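Long-range contacts in chitin oligosaccahride binding protein NagB1 (PDB 7EHP), which binds N,N'-diacetylchitobiose and related chitin oligosaccharides as an extracellular solute-binding protein, probably delivering them to an ABC transporter: residues T2-V10 / R36-N47; N47-M56 / F65-Y76. All blocks are in the same frame, centred on the assembly; numbering follows the deposited sequence.

Contact 1: residues T2-V10 / R36-N47; sequences TVSLRHTQV and RVELEGVEDKVN. With NAG (2-acetamido-2-deoxy-beta-D-glucopyranose), chain C; NAG (2-acetamido-2-deoxy-beta-D-glucopyranose), chain B.
Arg-6 and Glu-40 stand side by side, pointing the same way, on neighbouring parallel strands 3-7 and 37-41, whose backbones are laced from Val-3 N on Arg-36 O to Val-42 N on His-7 O. The Arg-6 side chain leaves the sheet on the face it shares with Ser-4, Glu-38 and Glu-40. Its CB packs near Phe-65 of the next strand. CG lies against Asn-47 OD1 at 3.3 Å, and CD rests on Val-42 CG2 at 3.6 Å. With its chain bent at chi2 (81°) and chi3 (49°), the side chain brings its guanidinium alongside the Glu-40 side chain. There NE (2.9 Å) and NH2 (2.7 Å) form a side-on salt bridge, both donating to Glu-40 OE2 from above the same face of the carboxylate plane, which is turned 63° from the guanidinium. At the other end NH1 donates a 3.0 Å hydrogen bond to Asn-47 OD1, nearly in line with the amide C=O, and NH2 has a second acidic partner in Glu-55. Two carboxylates would thus be expected to balance this buried charge.

The other face is mostly apolar. Leu-5 and Leu-39 lie side by side, Leu-5 CB to Leu-39 CD2 3.7 Å, while the His-7 ring receives Gly-41 CA over one face in a CH-pi contact, 3.5 Å from the ring centroid. Beyond the strand ends, a water links Thr-8 O to Asp-44 N, and Asp-44 OD2 accepts a 2.6 Å hydrogen bond from O6 of the chain C sugar. The arrangement is a beta-alpha-beta crossover, with helix 15-31 between its strands, whose C-terminal ends point to the glycan pocket of a periplasmic-binding-protein fold.

Contact 2: residues N47-M56 / F65-Y76; sequences NRFEKLPAEM and FDLFGGTDTAKY. With NAG (2-acetamido-2-deoxy-beta-D-glucopyranose), chain B; NAG (2-acetamido-2-deoxy-beta-D-glucopyranose), chain C.
The chitin-oligosaccharide pocket is lined here by Arg-48 of helix 44-58 and Phe-68 at the end of strand 64-68. The Arg-48 side chain runs extended from CG to NE, with CG anti to the backbone N (chi1 -173°), and lays its guanidinium flat on one face of the Phe-68 ring, planes 12° apart and centres 3.7 Å apart, a stacked cation-pi pair. NE gives Asp-72 OD2 an almost straight 2.9 Å bond in the guanidinium plane, part of a salt bridge; NH2 has Asp-354 as a further acidic partner and reaches water 3, which also joins Gly-69 O and Asp-72 N. NH1 points to the chain B sugar, 2.8 Å from its O3 and weakly hydrogen-bonded to its O7. Held at its rim and over a face, the group has little freedom to rotate. A leucine here would probably leave Asp-72 without its charged mate, uncover the face of Phe-68 and lose the polar hold on the sugar.

Deeper in, the contact turns apolar. Met-56 CG sits over the centre of the Tyr-76 ring, 3.5 Å from its centroid, with SD over the same face as a Met-aromatic contact. Met-56 CE reaches Phe-65 CZ at 3.4 Å, Leu-52 CD2 packs on Asp-66 O and the Phe-65 ring, and Pro-53 CG touches Tyr-76 OH. That hydroxyl is bridged by water 4 to Arg-48 O.

Helix 44-58 packs across strand 64-68, at 117° between their short segments, and beside helix 71-78, running nearly the same way; strand 64-68 is itself flanked in the sheet by strands 3-7 and 277-288.

Overall arrangement
From the N terminus, strand 3-7 is followed by helix 15-31, and contact 1 closes that excursion when strand 37-41 pairs beside it. The chain passes directly into helix 44-58, whose residue Asn-47 belongs to both contacts. Contact 2 then closes a much shorter loop, bringing strand 64-68 and helix 71-78 against the same helix. The two contacts stand in series, neither nested nor crossed, with centres about 13 Å apart. Because strand 64-68 pairs with the other edge of strand 3-7, helix 44-58 links the three neighbouring strands, and the Arg-6 to Glu-55 salt bridge ties one contact to the other. Both contacts reach the two bound sugars.

Contact 1: residues T2-V10 / R36-N47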
loop_
_atom_site.group_PDB
_atom_site.type_symbol
_atom_site.label_atom_id
_atom_site.label_comp_id
_atom_site.label_asym_id
_atom_site.label_seq_id
_atom_site.Cartn_x
_atom_site.Cartn_y
_atom_site.Cartn_z
ATOM N N THR A 2 -17.654 -15.610 16.598
ATOM C CA THR A 2 -17.350 -17.033 16.717
ATOM C C THR A 2 -16.537 -17.519 15.513
ATOM O O THR A 2 -15.686 -18.395 15.659
ATOM C CB THR A 2 -18.625 -17.864 16.860
ATOM O OG1 THR A 2 -19.403 -17.340 17.942
ATOM C CG2 THR A 2 -18.284 -19.329 17.141
ATOM N N VAL A 3 -16.789 -16.956 14.331
ATOM C CA VAL A 3 -15.832 -17.003 13.223
ATOM C C VAL A 3 -15.236 -15.603 13.097
ATOM O O VAL A 3 -15.935 -14.655 12.716
ATOM C CB VAL A 3 -16.476 -17.449 11.907
ATOM C CG1 VAL A 3 -15.570 -17.087 10.736
ATOM C CG2 VAL A 3 -16.734 -18.958 11.920
ATOM N N SER A 4 -13.949 -15.470 13.416
ATOM C CA SER A 4 -13.310 -14.163 13.500
ATOM C C SER A 4 -12.874 -13.676 12.125
ATOM O O SER A 4 -12.334 -14.440 11.314
ATOM C CB SER A 4 -12.107 -14.225 14.441
ATOM O OG SER A 4 -11.358 -15.405 14.210
ATOM N N LEU A 5 -13.112 -12.394 11.868
ATOM C CA LEU A 5 -12.765 -11.758 10.599
ATOM C C LEU A 5 -11.955 -10.517 10.951
ATOM O O LEU A 5 -12.528 -9.491 11.318
ATOM C CB LEU A 5 -14.004 -11.397 9.781
ATOM C CG LEU A 5 -13.781 -11.214 8.268
ATOM C CD1 LEU A 5 -15.102 -11.138 7.490
ATOM C CD2 LEU A 5 -12.916 -10.019 7.934
ATOM N N ARG A 6 -10.633 -10.607 10.818
ATOM C CA ARG A 6 -9.744 -9.497 11.157
ATOM C C ARG A 6 -9.561 -8.586 9.943
ATOM O O ARG A 6 -9.162 -9.041 8.864
ATOM C CB ARG A 6 -8.394 -10.027 11.635
ATOM C CG ARG A 6 -7.285 -8.970 11.657
ATOM C CD ARG A 6 -7.349 -8.108 12.899
ATOM N NE ARG A 6 -7.466 -8.887 14.134
ATOM C CZ ARG A 6 -6.489 -9.594 14.701
ATOM N NH1 ARG A 6 -5.266 -9.644 14.170
ATOM N NH2 ARG A 6 -6.736 -10.255 15.819
ATOM N N HIS A 7 -9.844 -7.303 10.119
ATOM C CA HIS A 7 -9.707 -6.331 9.045
ATOM C C HIS A 7 -9.052 -5.074 9.603
ATOM O O HIS A 7 -8.963 -4.876 10.821
ATOM C CB HIS A 7 -11.071 -5.982 8.451
ATOM C CG HIS A 7 -11.942 -5.242 9.414
ATOM N ND1 HIS A 7 -11.892 -3.872 9.552
ATOM C CD2 HIS A 7 -12.821 -5.682 10.344
ATOM C CE1 HIS A 7 -12.730 -3.496 10.500
ATOM N NE2 HIS A 7 -13.309 -4.575 10.994
ATOM N N THR A 8 -8.632 -4.187 8.704
ATOM C CA THR A 8 -7.977 -2.951 9.115
ATOM C C THR A 8 -8.791 -1.715 8.769
ATOM O O THR A 8 -8.246 -0.601 8.785
ATOM C CB THR A 8 -6.586 -2.851 8.483
ATOM O OG1 THR A 8 -6.715 -2.799 7.061
ATOM C CG2 THR A 8 -5.746 -4.066 8.855
ATOM N N GLN A 9 -10.079 -1.871 8.450
ATOM C CA GLN A 9 -10.890 -0.734 7.998
ATOM C C GLN A 9 -11.480 -0.017 9.214
ATOM O O GLN A 9 -12.664 -0.111 9.523
ATOM C CB GLN A 9 -11.976 -1.194 7.027
ATOM C CG GLN A 9 -11.477 -1.952 5.781
ATOM C CD GLN A 9 -10.252 -1.304 5.148
ATOM O OE1 GLN A 9 -10.251 -0.103 4.841
ATOM N NE2 GLN A 9 -9.199 -2.094 4.944
ATOM N N VAL A 10 -10.622 0.708 9.926
ATOM C CA VAL A 10 -11.008 1.231 11.235
ATOM C C VAL A 10 -11.280 2.731 11.237
ATOM O O VAL A 10 -11.944 3.216 12.167
ATOM C CB VAL A 10 -9.955 0.888 12.310
ATOM C CG1 VAL A 10 -9.835 -0.626 12.454
ATOM C CG2 VAL A 10 -8.589 1.558 11.972
ATOM N N ARG A 36 -22.061 -17.123 13.209
ATOM C CA ARG A 36 -21.974 -15.788 13.787
ATOM C C ARG A 36 -20.596 -15.227 13.442
ATOM O O ARG A 36 -19.574 -15.776 13.866
ATOM C CB ARG A 36 -22.243 -15.855 15.292
ATOM C CG ARG A 36 -23.678 -16.399 15.539
ATOM C CD ARG A 36 -24.124 -16.418 16.988
ATOM N NE ARG A 36 -23.166 -17.106 17.845
ATOM C CZ ARG A 36 -22.693 -16.601 18.979
ATOM N NH1 ARG A 36 -23.100 -15.403 19.398
ATOM N NH2 ARG A 36 -21.814 -17.298 19.696
ATOM N N VAL A 37 -20.563 -14.177 12.620
ATOM C CA VAL A 37 -19.302 -13.586 12.166
ATOM C C VAL A 37 -18.964 -12.418 13.077
ATOM O O VAL A 37 -19.818 -11.575 13.369
ATOM C CB VAL A 37 -19.370 -13.135 10.697
ATOM C CG1 VAL A 37 -18.093 -12.349 10.315
ATOM C CG2 VAL A 37 -19.566 -14.356 9.782
ATOM N N GLU A 38 -17.721 -12.366 13.522
ATOM C CA GLU A 38 -17.295 -11.435 14.559
ATOM C C GLU A 38 -16.168 -10.607 13.921
ATOM O O GLU A 38 -15.017 -11.036 13.840
ATOM C CB GLU A 38 -16.920 -12.296 15.817
ATOM C CG GLU A 38 -16.075 -11.795 16.990
ATOM C CD GLU A 38 -16.754 -10.762 17.891
ATOM O OE1 GLU A 38 -16.012 -9.971 18.518
ATOM O OE2 GLU A 38 -18.005 -10.727 17.972
ATOM N N LEU A 39 -16.537 -9.447 13.386
ATOM C CA LEU A 39 -15.569 -8.533 12.796
ATOM C C LEU A 39 -14.719 -7.907 13.891
ATOM O O LEU A 39 -15.236 -7.513 14.939
ATOM C CB LEU A 39 -16.288 -7.436 12.017
ATOM C CG LEU A 39 -16.922 -7.772 10.672
ATOM C CD1 LEU A 39 -17.687 -6.565 10.189
ATOM C CD2 LEU A 39 -15.854 -8.151 9.656
ATOM N N GLU A 40 -13.409 -7.817 13.648
ATOM C CA GLU A 40 -12.488 -7.152 14.561
ATOM C C GLU A 40 -11.577 -6.263 13.726
ATOM O O GLU A 40 -10.797 -6.761 12.909
ATOM C CB GLU A 40 -11.668 -8.151 15.392
ATOM C CG GLU A 40 -10.612 -7.452 16.289
ATOM C CD GLU A 40 -9.646 -8.402 16.969
ATOM O OE1 GLU A 40 -9.300 -8.138 18.137
ATOM O OE2 GLU A 40 -9.217 -9.411 16.348
ATOM N N GLY A 41 -11.687 -4.949 13.919
ATOM C CA GLY A 41 -10.842 -4.007 13.210
ATOM C C GLY A 41 -9.625 -3.637 14.035
ATOM O O GLY A 41 -9.741 -3.270 15.206
ATOM N N VAL A 42 -8.457 -3.753 13.423
ATOM C CA VAL A 42 -7.195 -3.405 14.056
ATOM C C VAL A 42 -6.451 -2.492 13.096
ATOM O O VAL A 42 -6.373 -2.783 11.896
ATOM C CB VAL A 42 -6.368 -4.663 14.395
ATOM C CG1 VAL A 42 -4.991 -4.293 14.938
ATOM C CG2 VAL A 42 -7.125 -5.551 15.395
ATOM N N GLU A 43 -5.938 -1.376 13.611
ATOM C CA GLU A 43 -5.213 -0.431 12.774
ATOM C C GLU A 43 -4.145 -1.143 11.960
ATOM O O GLU A 43 -3.438 -2.015 12.471
ATOM C CB GLU A 43 -4.566 0.666 13.624
ATOM C CG GLU A 43 -4.043 1.811 12.771
ATOM C CD GLU A 43 -3.291 2.856 13.591
ATOM O OE1 GLU A 43 -2.553 2.469 14.512
ATOM O OE2 GLU A 43 -3.452 4.058 13.324
ATOM N N ASP A 44 -4.031 -0.739 10.686
ATOM C CA ASP A 44 -3.175 -1.382 9.693
ATOM C C ASP A 44 -1.791 -1.775 10.207
ATOM O O ASP A 44 -1.426 -2.955 10.183
ATOM C CB ASP A 44 -3.053 -0.478 8.449
ATOM C CG ASP A 44 -2.578 0.958 8.760
ATOM O OD1 ASP A 44 -2.099 1.265 9.877
ATOM O OD2 ASP A 44 -2.701 1.806 7.850
ATOM N N LYS A 45 -0.987 -0.791 10.635
ATOM C CA LYS A 45 0.368 -1.088 11.077
ATOM C C LYS A 45 0.374 -1.940 12.339
ATOM O O LYS A 45 1.298 -2.729 12.546
ATOM C CB LYS A 45 1.138 0.210 11.316
ATOM C CG LYS A 45 0.622 1.048 12.493
ATOM C CD LYS A 45 1.439 2.327 12.665
ATOM C CE LYS A 45 1.202 2.930 14.042
ATOM N NZ LYS A 45 2.038 4.133 14.317
ATOM N N VAL A 46 -0.626 -1.777 13.207
ATOM C CA VAL A 46 -0.695 -2.621 14.391
ATOM C C VAL A 46 -0.994 -4.064 13.987
ATOM O O VAL A 46 -0.326 -5.002 14.435
ATOM C CB VAL A 46 -1.742 -2.084 15.381
ATOM C CG1 VAL A 46 -1.955 -3.097 16.511
ATOM C CG2 VAL A 46 -1.339 -0.709 15.910
ATOM N N ASN A 47 -1.996 -4.259 13.125
ATOM C CA ASN A 47 -2.321 -5.604 12.664
ATOM C C ASN A 47 -1.125 -6.263 11.996
ATOM O O ASN A 47 -0.725 -7.382 12.356
ATOM C CB ASN A 47 -3.488 -5.553 11.682
ATOM C CG ASN A 47 -3.931 -6.939 11.259
ATOM O OD1 ASN A 47 -4.207 -7.769 12.105
ATOM N ND2 ASN A 47 -3.970 -7.201 9.948
HETATM C C1 NAG C . -5.456 -0.564 2.813
HETATM C C2 NAG C . -4.740 -1.150 1.597
HETATM C C3 NAG C . -3.269 -1.406 1.927
HETATM C C4 NAG C . -2.616 -0.196 2.603
HETATM C C5 NAG C . -3.528 0.391 3.690
HETATM C C6 NAG C . -3.031 1.671 4.327
HETATM C C7 NAG C . -6.420 -2.406 0.304
HETATM C C8 NAG C . -6.912 -3.770 -0.081
HETATM N N2 NAG C . -5.376 -2.377 1.140
HETATM O O1 NAG C . -6.797 -0.376 2.520
HETATM O O3 NAG C . -2.587 -1.772 0.729
HETATM O O4 NAG C . -1.466 -0.672 3.295
HETATM O O5 NAG C . -4.840 0.652 3.176
HETATM O O6 NAG C . -3.772 1.949 5.513
HETATM O O7 NAG C . -6.954 -1.379 -0.115
HETATM C C1 NAG B . -0.226 -0.409 2.646
HETATM C C2 NAG B . 0.866 -0.920 3.580
HETATM C C3 NAG B . 2.236 -0.704 2.953
HETATM C C4 NAG B . 2.285 -1.359 1.582
HETATM C C5 NAG B . 1.139 -0.849 0.711
HETATM C C6 NAG B . 1.062 -1.528 -0.639
HETATM C C7 NAG B . 0.666 -1.023 6.027
HETATM C C8 NAG B . 0.619 -0.242 7.292
HETATM N N2 NAG B . 0.790 -0.308 4.899
HETATM O O3 NAG B . 3.227 -1.273 3.793
HETATM O O4 NAG B . 3.515 -1.066 0.933
HETATM O O5 NAG B . -0.119 -1.065 1.364
HETATM O O6 NAG B . 1.033 -2.945 -0.523
HETATM O O7 NAG B . 0.606 -2.257 6.019
HETATM O O HOH W 1 -6.062 0.872 9.498
#

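Contact 2: residues N47-M56 / F65-Y76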
loop_
_atom_site.group_PDB
_atom_site.type_symbol
_atom_site.label_atom_id
_atom_site.label_comp_id
_atom_site.label_asym_id
_atom_site.label_seq_id
_atom_site.Cartn_x
_atom_site.Cartn_y
_atom_site.Cartn_z
ATOM N N ASN A 47 -1.996 -4.259 13.125
ATOM C CA ASN A 47 -2.321 -5.604 12.664
ATOM C C ASN A 47 -1.125 -6.263 11.996
ATOM O O ASN A 47 -0.725 -7.382 12.356
ATOM C CB ASN A 47 -3.488 -5.553 11.682
ATOM C CG ASN A 47 -3.931 -6.939 11.259
ATOM O OD1 ASN A 47 -4.207 -7.769 12.105
ATOM N ND2 ASN A 47 -3.970 -7.201 9.948
ATOM N N ARG A 48 -0.538 -5.574 11.013
ATOM C CA ARG A 48 0.416 -6.221 10.123
ATOM C C ARG A 48 1.757 -6.456 10.804
ATOM O O ARG A 48 2.370 -7.514 10.627
ATOM C CB ARG A 48 0.612 -5.384 8.862
ATOM C CG ARG A 48 1.470 -6.101 7.834
ATOM C CD ARG A 48 1.799 -5.218 6.664
ATOM N NE ARG A 48 2.623 -5.919 5.684
ATOM C CZ ARG A 48 3.193 -5.330 4.637
ATOM N NH1 ARG A 48 3.025 -4.022 4.439
ATOM N NH2 ARG A 48 3.917 -6.045 3.781
ATOM N N PHE A 49 2.221 -5.493 11.596
ATOM C CA PHE A 49 3.586 -5.506 12.090
ATOM C C PHE A 49 3.719 -5.964 13.538
ATOM O O PHE A 49 4.850 -6.189 13.982
ATOM C CB PHE A 49 4.222 -4.106 11.935
ATOM C CG PHE A 49 4.198 -3.587 10.528
ATOM C CD1 PHE A 49 4.487 -4.423 9.461
ATOM C CD2 PHE A 49 3.891 -2.266 10.268
ATOM C CE1 PHE A 49 4.476 -3.959 8.173
ATOM C CE2 PHE A 49 3.867 -1.793 8.987
ATOM C CZ PHE A 49 4.156 -2.645 7.925
ATOM N N GLU A 50 2.616 -6.104 14.285
ATOM C CA GLU A 50 2.701 -6.571 15.669
ATOM C C GLU A 50 1.671 -7.648 16.013
ATOM O O GLU A 50 2.050 -8.758 16.397
ATOM C CB GLU A 50 2.552 -5.409 16.648
ATOM C CG GLU A 50 3.791 -4.481 16.695
ATOM C CD GLU A 50 4.952 -5.043 17.549
ATOM O OE1 GLU A 50 6.064 -5.253 17.003
ATOM O OE2 GLU A 50 4.759 -5.259 18.769
ATOM N N LYS A 51 0.376 -7.333 15.886
ATOM C CA LYS A 51 -0.674 -8.224 16.380
ATOM C C LYS A 51 -0.665 -9.557 15.650
ATOM O O LYS A 51 -0.559 -10.617 16.276
ATOM C CB LYS A 51 -2.040 -7.553 16.243
ATOM C CG LYS A 51 -3.174 -8.312 16.932
ATOM C CD LYS A 51 -4.278 -7.350 17.373
ATOM C CE LYS A 51 -5.331 -8.030 18.255
ATOM N NZ LYS A 51 -4.805 -8.393 19.607
ATOM N N LEU A 52 -0.809 -9.526 14.314
ATOM C CA LEU A 52 -0.915 -10.746 13.513
ATOM C C LEU A 52 0.378 -11.563 13.517
ATOM O O LEU A 52 0.305 -12.799 13.615
ATOM C CB LEU A 52 -1.345 -10.431 12.069
ATOM C CG LEU A 52 -1.632 -11.594 11.123
ATOM C CD1 LEU A 52 -2.656 -12.553 11.706
ATOM C CD2 LEU A 52 -2.087 -11.118 9.742
ATOM N N PRO A 53 1.570 -10.956 13.393
ATOM C CA PRO A 53 2.796 -11.760 13.565
ATOM C C PRO A 53 2.831 -12.503 14.883
ATOM O O PRO A 53 3.253 -13.665 14.929
ATOM C CB PRO A 53 3.911 -10.703 13.484
ATOM C CG PRO A 53 3.360 -9.706 12.548
ATOM C CD PRO A 53 1.921 -9.567 13.035
ATOM N N ALA A 54 2.383 -11.864 15.964
ATOM C CA ALA A 54 2.371 -12.534 17.259
ATOM C C ALA A 54 1.407 -13.716 17.249
ATOM O O ALA A 54 1.772 -14.827 17.652
ATOM C CB ALA A 54 1.999 -11.544 18.363
ATOM N N GLU A 55 0.173 -13.491 16.782
ATOM C CA GLU A 55 -0.810 -14.573 16.705
ATOM C C GLU A 55 -0.320 -15.707 15.819
ATOM O O GLU A 55 -0.555 -16.883 16.117
ATOM C CB GLU A 55 -2.146 -14.028 16.199
ATOM C CG GLU A 55 -2.713 -12.949 17.103
ATOM C CD GLU A 55 -3.822 -12.143 16.461
ATOM O OE1 GLU A 55 -4.740 -11.743 17.202
ATOM O OE2 GLU A 55 -3.776 -11.895 15.231
ATOM N N MET A 56 0.363 -15.384 14.727
ATOM C CA MET A 56 0.894 -16.436 13.868
ATOM C C MET A 56 1.945 -17.262 14.600
ATOM O O MET A 56 1.973 -18.491 14.478
ATOM C CB MET A 56 1.478 -15.832 12.590
ATOM C CG MET A 56 0.431 -15.398 11.574
ATOM S SD MET A 56 -0.572 -16.775 10.945
ATOM C CE MET A 56 -1.666 -15.904 9.826
ATOM N N PHE A 65 -8.335 -13.026 7.871
ATOM C CA PHE A 65 -7.507 -11.913 8.337
ATOM C C PHE A 65 -6.888 -11.130 7.191
ATOM O O PHE A 65 -6.442 -11.700 6.193
ATOM C CB PHE A 65 -6.380 -12.385 9.266
ATOM C CG PHE A 65 -5.748 -13.680 8.847
ATOM C CD1 PHE A 65 -4.725 -13.697 7.903
ATOM C CD2 PHE A 65 -6.168 -14.881 9.402
ATOM C CE1 PHE A 65 -4.132 -14.894 7.520
ATOM C CE2 PHE A 65 -5.587 -16.076 9.024
ATOM C CZ PHE A 65 -4.576 -16.090 8.090
ATOM N N ASP A 66 -6.851 -9.815 7.367
ATOM C CA ASP A 66 -6.111 -8.949 6.458
ATOM C C ASP A 66 -4.660 -9.417 6.385
ATOM O O ASP A 66 -3.967 -9.477 7.407
ATOM C CB ASP A 66 -6.210 -7.509 6.956
ATOM C CG ASP A 66 -5.645 -6.516 5.979
ATOM O OD1 ASP A 66 -4.444 -6.612 5.644
ATOM O OD2 ASP A 66 -6.414 -5.639 5.535
ATOM N N LEU A 67 -4.201 -9.757 5.178
ATOM C CA LEU A 67 -2.904 -10.391 4.988
ATOM C C LEU A 67 -2.180 -9.739 3.818
ATOM O O LEU A 67 -2.824 -9.348 2.847
ATOM C CB LEU A 67 -3.082 -11.901 4.727
ATOM C CG LEU A 67 -1.848 -12.700 4.316
ATOM C CD1 LEU A 67 -0.953 -12.886 5.527
ATOM C CD2 LEU A 67 -2.258 -14.050 3.678
ATOM N N PHE A 68 -0.846 -9.619 3.908
ATOM C CA PHE A 68 -0.022 -9.106 2.812
ATOM C C PHE A 68 0.762 -10.233 2.149
ATOM O O PHE A 68 1.253 -11.146 2.819
ATOM C CB PHE A 68 0.959 -8.010 3.293
ATOM C CG PHE A 68 0.325 -6.663 3.347
ATOM C CD1 PHE A 68 -0.521 -6.333 4.395
ATOM C CD2 PHE A 68 0.500 -5.754 2.323
ATOM C CE1 PHE A 68 -1.151 -5.091 4.455
ATOM C CE2 PHE A 68 -0.129 -4.509 2.378
ATOM C CZ PHE A 68 -0.966 -4.189 3.444
ATOM N N GLY A 69 0.859 -10.174 0.827
ATOM C CA GLY A 69 1.672 -11.113 0.099
ATOM C C GLY A 69 3.159 -10.827 0.249
ATOM O O GLY A 69 3.602 -9.931 0.974
ATOM N N GLY A 70 3.943 -11.634 -0.454
ATOM C CA GLY A 70 5.389 -11.527 -0.341
ATOM C C GLY A 70 5.864 -12.073 0.991
ATOM O O GLY A 70 5.428 -13.137 1.449
ATOM N N THR A 71 6.735 -11.291 1.634
ATOM C CA THR A 71 7.445 -11.694 2.848
ATOM C C THR A 71 6.525 -12.240 3.928
ATOM O O THR A 71 6.826 -13.266 4.552
ATOM C CB THR A 71 8.230 -10.490 3.385
ATOM O OG1 THR A 71 9.298 -10.202 2.485
ATOM C CG2 THR A 71 8.786 -10.774 4.757
ATOM N N ASP A 72 5.419 -11.547 4.195
ATOM C CA ASP A 72 4.536 -11.973 5.278
ATOM C C ASP A 72 3.901 -13.328 4.969
ATOM O O ASP A 72 3.924 -14.244 5.805
ATOM C CB ASP A 72 3.440 -10.935 5.521
ATOM C CG ASP A 72 3.947 -9.662 6.170
ATOM O OD1 ASP A 72 5.093 -9.635 6.682
ATOM O OD2 ASP A 72 3.159 -8.685 6.183
ATOM N N THR A 73 3.312 -13.464 3.778
ATOM C CA THR A 73 2.680 -14.726 3.399
ATOM C C THR A 73 3.696 -15.861 3.394
ATOM O O THR A 73 3.440 -16.936 3.944
ATOM C CB THR A 73 2.014 -14.593 2.028
ATOM O OG1 THR A 73 0.857 -13.751 2.132
ATOM C CG2 THR A 73 1.581 -15.969 1.497
ATOM N N ALA A 74 4.870 -15.624 2.790
ATOM C CA ALA A 74 5.924 -16.635 2.745
ATOM C C ALA A 74 6.308 -17.105 4.142
ATOM O O ALA A 74 6.550 -18.299 4.358
ATOM C CB ALA A 74 7.153 -16.075 2.015
ATOM N N LYS A 75 6.362 -16.183 5.104
ATOM C CA LYS A 75 6.703 -16.547 6.473
ATOM C C LYS A 75 5.629 -17.422 7.103
ATOM O O LYS A 75 5.943 -18.370 7.835
ATOM C CB LYS A 75 6.917 -15.282 7.309
ATOM C CG LYS A 75 7.303 -15.530 8.759
ATOM C CD LYS A 75 7.295 -14.213 9.542
ATOM C CE LYS A 75 7.968 -14.339 10.900
ATOM N NZ LYS A 75 7.930 -13.040 11.641
ATOM N N TYR A 76 4.355 -17.111 6.859
ATOM C CA TYR A 76 3.307 -17.868 7.529
ATOM C C TYR A 76 3.024 -19.178 6.809
ATOM O O TYR A 76 2.669 -20.173 7.455
ATOM C CB TYR A 76 2.036 -17.020 7.659
ATOM C CG TYR A 76 2.264 -15.681 8.321
ATOM C CD1 TYR A 76 3.204 -15.530 9.341
ATOM C CD2 TYR A 76 1.556 -14.557 7.907
ATOM C CE1 TYR A 76 3.420 -14.288 9.947
ATOM C CE2 TYR A 76 1.764 -13.318 8.496
ATOM C CZ TYR A 76 2.694 -13.184 9.511
ATOM O OH TYR A 76 2.880 -11.939 10.087
HETATM C C1 NAG B . -0.226 -0.409 2.646
HETATM C C2 NAG B . 0.866 -0.920 3.580
HETATM C C3 NAG B . 2.236 -0.704 2.953
HETATM C C4 NAG B . 2.285 -1.359 1.582
HETATM C C5 NAG B . 1.139 -0.849 0.711
HETATM C C6 NAG B . 1.062 -1.528 -0.639
HETATM C C7 NAG B . 0.666 -1.023 6.027
HETATM C C8 NAG B . 0.619 -0.242 7.292
HETATM N N2 NAG B . 0.790 -0.308 4.899
HETATM O O3 NAG B . 3.227 -1.273 3.793
HETATM O O4 NAG B . 3.515 -1.066 0.933
HETATM O O5 NAG B . -0.119 -1.065 1.364
HETATM O O6 NAG B . 1.033 -2.945 -0.523
HETATM O O7 NAG B . 0.606 -2.257 6.019
HETATM C C1 NAG C . -5.456 -0.564 2.813
HETATM C C2 NAG C . -4.740 -1.150 1.597
HETATM C C3 NAG C . -3.269 -1.406 1.927
HETATM C C4 NAG C . -2.616 -0.196 2.603
HETATM C C5 NAG C . -3.528 0.391 3.690
HETATM C C6 NAG C . -3.031 1.671 4.327
HETATM C C7 NAG C . -6.420 -2.406 0.304
HETATM C C8 NAG C . -6.912 -3.770 -0.081
HETATM N N2 NAG C . -5.376 -2.377 1.140
HETATM O O1 NAG C . -6.797 -0.376 2.520
HETATM O O3 NAG C . -2.587 -1.772 0.729
HETATM O O4 NAG C . -1.466 -0.672 3.295
HETATM O O5 NAG C . -4.840 0.652 3.176
HETATM O O6 NAG C . -3.772 1.949 5.513
HETATM O O7 NAG C . -6.954 -1.379 -0.115
HETATM O O HOH W 2 -2.739 -5.712 7.789
HETATM O O HOH W 3 5.022 -8.805 3.229
HETATM O O HOH W 4 1.523 -9.779 9.257
#